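Local coordinates for protein putative agmatine deiminase (PDB 2EWO) that probably catalyses the hydrolytic deimination of agmatine to N-carbamoylputrescine with release of ammonia, as a peptidyl-arginine deiminase family hydrolase, at residues A[171-177]-A[204-210]. Sequence-based numbering, arbitrary orientation.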
ATOM      1  N   GLY A 171      35.204  26.858  -1.116  1.00 17.61           N
ATOM      2  CA  GLY A 171      35.854  25.564  -1.293  1.00 14.69           C
ATOM      3  C   GLY A 171      36.351  24.722  -0.131  1.00 12.29           C
ATOM      4  O   GLY A 171      37.508  24.305  -0.116  1.00 11.65           O
ATOM      5  N   THR A 172      35.491  24.435   0.833  1.00 10.00           N
ATOM      6  CA  THR A 172      35.919  23.618   1.958  1.00 10.00           C
ATOM      7  C   THR A 172      34.752  22.856   2.548  1.00 10.00           C
ATOM      8  O   THR A 172      33.656  23.392   2.679  1.00 10.00           O
ATOM      9  CB  THR A 172      36.559  24.474   3.065  1.00 10.00           C
ATOM     10  OG1 THR A 172      37.672  25.204   2.530  1.00 10.00           O
ATOM     11  CG2 THR A 172      37.053  23.585   4.204  1.00 10.00           C
ATOM     12  N   VAL A 173      34.987  21.602   2.905  1.00 10.00           N
ATOM     13  CA  VAL A 173      33.933  20.794   3.485  1.00 10.00           C
ATOM     14  C   VAL A 173      34.489  20.004   4.656  1.00 10.00           C
ATOM     15  O   VAL A 173      35.693  19.750   4.728  1.00 10.00           O
ATOM     16  CB  VAL A 173      33.339  19.832   2.436  1.00 10.04           C
ATOM     17  CG1 VAL A 173      34.416  18.894   1.914  1.00 10.04           C
ATOM     18  CG2 VAL A 173      32.187  19.061   3.038  1.00 10.04           C
ATOM     19  N   LEU A 174      33.613  19.633   5.584  1.00 10.33           N
ATOM     20  CA  LEU A 174      34.009  18.863   6.761  1.00 10.33           C
ATOM     21  C   LEU A 174      33.456  17.439   6.754  1.00 10.33           C
ATOM     22  O   LEU A 174      32.307  17.223   7.143  1.00 10.65           O
ATOM     23  CB  LEU A 174      33.531  19.569   8.034  1.00 47.67           C
ATOM     24  CG  LEU A 174      34.361  20.751   8.529  1.00 49.65           C
ATOM     25  CD1 LEU A 174      33.688  21.413   9.737  1.00 49.22           C
ATOM     26  CD2 LEU A 174      35.746  20.245   8.892  1.00 49.96           C
ATOM     27  N   VAL A 175      34.265  16.471   6.326  1.00 10.00           N
ATOM     28  CA  VAL A 175      33.834  15.068   6.305  1.00 10.00           C
ATOM     29  C   VAL A 175      34.475  14.292   7.457  1.00 10.00           C
ATOM     30  O   VAL A 175      35.446  14.749   8.052  1.00 10.00           O
ATOM     31  CB  VAL A 175      34.211  14.353   4.981  1.00 10.00           C
ATOM     32  CG1 VAL A 175      33.606  15.088   3.795  1.00 10.00           C
ATOM     33  CG2 VAL A 175      35.726  14.252   4.857  1.00 10.00           C
ATOM     34  N   THR A 176      33.930  13.117   7.758  1.00 25.91           N
ATOM     35  CA  THR A 176      34.426  12.272   8.844  1.00 26.24           C
ATOM     36  C   THR A 176      34.900  10.919   8.277  1.00 27.72           C
ATOM     37  O   THR A 176      34.088  10.037   8.028  1.00 29.30           O
ATOM     38  CB  THR A 176      33.294  12.087   9.907  1.00 46.12           C
ATOM     39  OG1 THR A 176      33.574  10.956  10.736  1.00 45.23           O
ATOM     40  CG2 THR A 176      31.936  11.919   9.227  1.00 45.97           C
ATOM     41  N   GLU A 177      36.209  10.748   8.077  1.00 11.27           N
ATOM     42  CA  GLU A 177      36.736   9.507   7.487  1.00 12.54           C
ATOM     43  C   GLU A 177      36.259   8.190   8.085  1.00 12.19           C
ATOM     44  O   GLU A 177      36.217   7.177   7.389  1.00 10.40           O
ATOM     45  CB  GLU A 177      38.267   9.531   7.469  1.00 41.79           C
ATOM     46  CG  GLU A 177      38.897   9.806   8.816  1.00 44.62           C
ATOM     47  CD  GLU A 177      40.357  10.229   8.715  1.00 45.41           C
ATOM     48  OE1 GLU A 177      41.047   9.832   7.734  1.00 43.53           O
ATOM     49  OE2 GLU A 177      40.804  10.958   9.641  1.00 45.94           O
ATOM     50  N   CYS A 204      34.350  22.212  -3.461  1.00 18.59           N
ATOM     51  CA  CYS A 204      35.233  22.432  -2.326  1.00 19.94           C
ATOM     52  C   CYS A 204      36.662  22.089  -2.720  1.00 20.52           C
ATOM     53  O   CYS A 204      36.993  20.919  -2.908  1.00 19.66           O
ATOM     54  CB  CYS A 204      34.812  21.553  -1.142  1.00 13.27           C
ATOM     55  SG  CYS A 204      33.198  21.937  -0.411  1.00 16.22           S
ATOM     56  N   VAL A 205      37.509  23.107  -2.843  1.00 10.00           N
ATOM     57  CA  VAL A 205      38.902  22.891  -3.214  1.00 10.00           C
ATOM     58  C   VAL A 205      39.722  22.234  -2.092  1.00 10.00           C
ATOM     59  O   VAL A 205      40.895  21.903  -2.287  1.00 10.00           O
ATOM     60  CB  VAL A 205      39.577  24.223  -3.669  1.00 21.96           C
ATOM     61  CG1 VAL A 205      39.120  24.587  -5.082  1.00 21.93           C
ATOM     62  CG2 VAL A 205      39.223  25.353  -2.712  1.00 22.34           C
ATOM     63  N   LYS A 206      39.106  22.035  -0.928  1.00 10.22           N
ATOM     64  CA  LYS A 206      39.796  21.396   0.192  1.00 10.66           C
ATOM     65  C   LYS A 206      38.872  20.610   1.111  1.00 10.56           C
ATOM     66  O   LYS A 206      37.809  21.094   1.494  1.00 10.07           O
ATOM     67  CB  LYS A 206      40.547  22.426   1.031  1.00 10.13           C
ATOM     68  CG  LYS A 206      41.310  21.798   2.191  1.00 10.13           C
ATOM     69  CD  LYS A 206      42.086  22.832   2.977  1.00 10.13           C
ATOM     70  CE  LYS A 206      42.984  22.177   4.016  1.00 10.13           C
ATOM     71  NZ  LYS A 206      43.768  23.200   4.759  1.00 10.13           N
ATOM     72  N   VAL A 207      39.345  19.395   1.549  1.00 16.46           N
ATOM     73  CA  VAL A 207      38.491  18.560   2.407  1.00 17.40           C
ATOM     74  C   VAL A 207      39.219  18.247   3.724  1.00 16.77           C
ATOM     75  O   VAL A 207      40.289  17.621   3.729  1.00 16.27           O
ATOM     76  CB  VAL A 207      38.152  17.251   1.682  1.00 10.24           C
ATOM     77  CG1 VAL A 207      39.381  16.558   1.088  1.00 10.22           C
ATOM     78  CG2 VAL A 207      37.494  16.214   2.595  1.00 10.09           C
ATOM     79  N   LEU A 208      38.605  18.707   4.811  1.00 10.00           N
ATOM     80  CA  LEU A 208      39.118  18.509   6.188  1.00 10.00           C
ATOM     81  C   LEU A 208      38.612  17.170   6.730  1.00 10.00           C
ATOM     82  O   LEU A 208      37.402  16.931   6.820  1.00 10.00           O
ATOM     83  CB  LEU A 208      38.609  19.625   7.102  1.00 10.89           C
ATOM     84  CG  LEU A 208      39.473  20.886   7.055  1.00 11.00           C
ATOM     85  CD1 LEU A 208      39.698  21.402   5.633  1.00 10.73           C
ATOM     86  CD2 LEU A 208      38.860  22.055   7.829  1.00 11.53           C
ATOM     87  N   TRP A 209      39.545  16.315   7.102  1.00 10.77           N
ATOM     88  CA  TRP A 209      39.201  14.956   7.546  1.00 10.32           C
ATOM     89  C   TRP A 209      39.306  14.756   9.059  1.00 10.00           C
ATOM     90  O   TRP A 209      40.373  14.374   9.580  1.00 10.00           O
ATOM     91  CB  TRP A 209      40.134  13.933   6.897  1.00 10.78           C
ATOM     92  CG  TRP A 209      39.931  13.825   5.385  1.00 11.45           C
ATOM     93  CD1 TRP A 209      40.525  14.563   4.439  1.00 11.71           C
ATOM     94  CD2 TRP A 209      39.062  12.906   4.741  1.00 10.84           C
ATOM     95  NE1 TRP A 209      40.036  14.101   3.176  1.00 12.03           N
ATOM     96  CE2 TRP A 209      39.183  13.125   3.376  1.00 10.78           C
ATOM     97  CE3 TRP A 209      38.194  11.908   5.197  1.00 10.78           C
ATOM     98  CZ2 TRP A 209      38.482  12.386   2.416  1.00 10.78           C
ATOM     99  CZ3 TRP A 209      37.488  11.170   4.225  1.00 10.78           C
ATOM    100  CH2 TRP A 209      37.627  11.399   2.899  1.00 10.78           C
ATOM    101  N   VAL A 210      38.180  15.012   9.729  1.00 10.00           N
ATOM    102  CA  VAL A 210      38.073  14.727  11.158  1.00 10.00           C
ATOM    103  C   VAL A 210      38.165  13.267  11.253  1.00 10.00           C
ATOM    104  O   VAL A 210      37.897  12.542  10.285  1.00 10.00           O
ATOM    105  CB  VAL A 210      36.774  15.185  11.773  1.00 10.00           C
ATOM    106  CG1 VAL A 210      36.577  14.622  13.190  1.00 10.00           C
ATOM    107  CG2 VAL A 210      36.701  16.698  11.913  1.00 10.00           C
TER
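V175 and W209 sit opposite on neighbouring strands, and the indole is the side chain to follow. Its CB lies beside the E177 carboxylate, with CD and OE2 each 4.1 Å away. CG is anti to the carbonyl carbon (chi1 -67°), which turns one face of the indole to V175. The six-membered ring takes V175 CG2 over that face, 3.5 Å from its centroid, a CH-pi contact; V207 CG2 meets the same face nearer the rim, and the two methyls touch. CD2, CE2, CZ2 and CH2 have V175 CG2 as their neighbour across the strands; CE3 and CZ3 meet both it and E177 CB. NE1 is hydrogen-bonded to E195 of helix 191-202, whose K191 makes a cation-pi contact with the ring.

Strands 172-176 and 206-210 run parallel, joined by a right-handed beta-alpha-beta crossover through helix 191-202, which packs on the V173, V175 and V207 face, within what is, as in related guanidine-modifying enzymes, probably an alpha/beta propeller. Strand 165-168 flanks 172-176 on its far side, antiparallel. The backbone ladder alternates: V173 N to K206 O, L208 N to V173 O at 3.1 Å, V175 N to L208 O, then V210 N to V175 O.

On the face of T172, L174 and L208 the contact across the strands is aliphatic. L174 CD2 lies 3.4 Å from L208 CB and also meets L208 CD2, while L208 CD1 reaches T172 CG2 at 3.7 Å. F229 touches both T172 and L174. Back on the V173 side, just ahead of strand 206-210, C204 SG lies 3.5 Å from V173 CB.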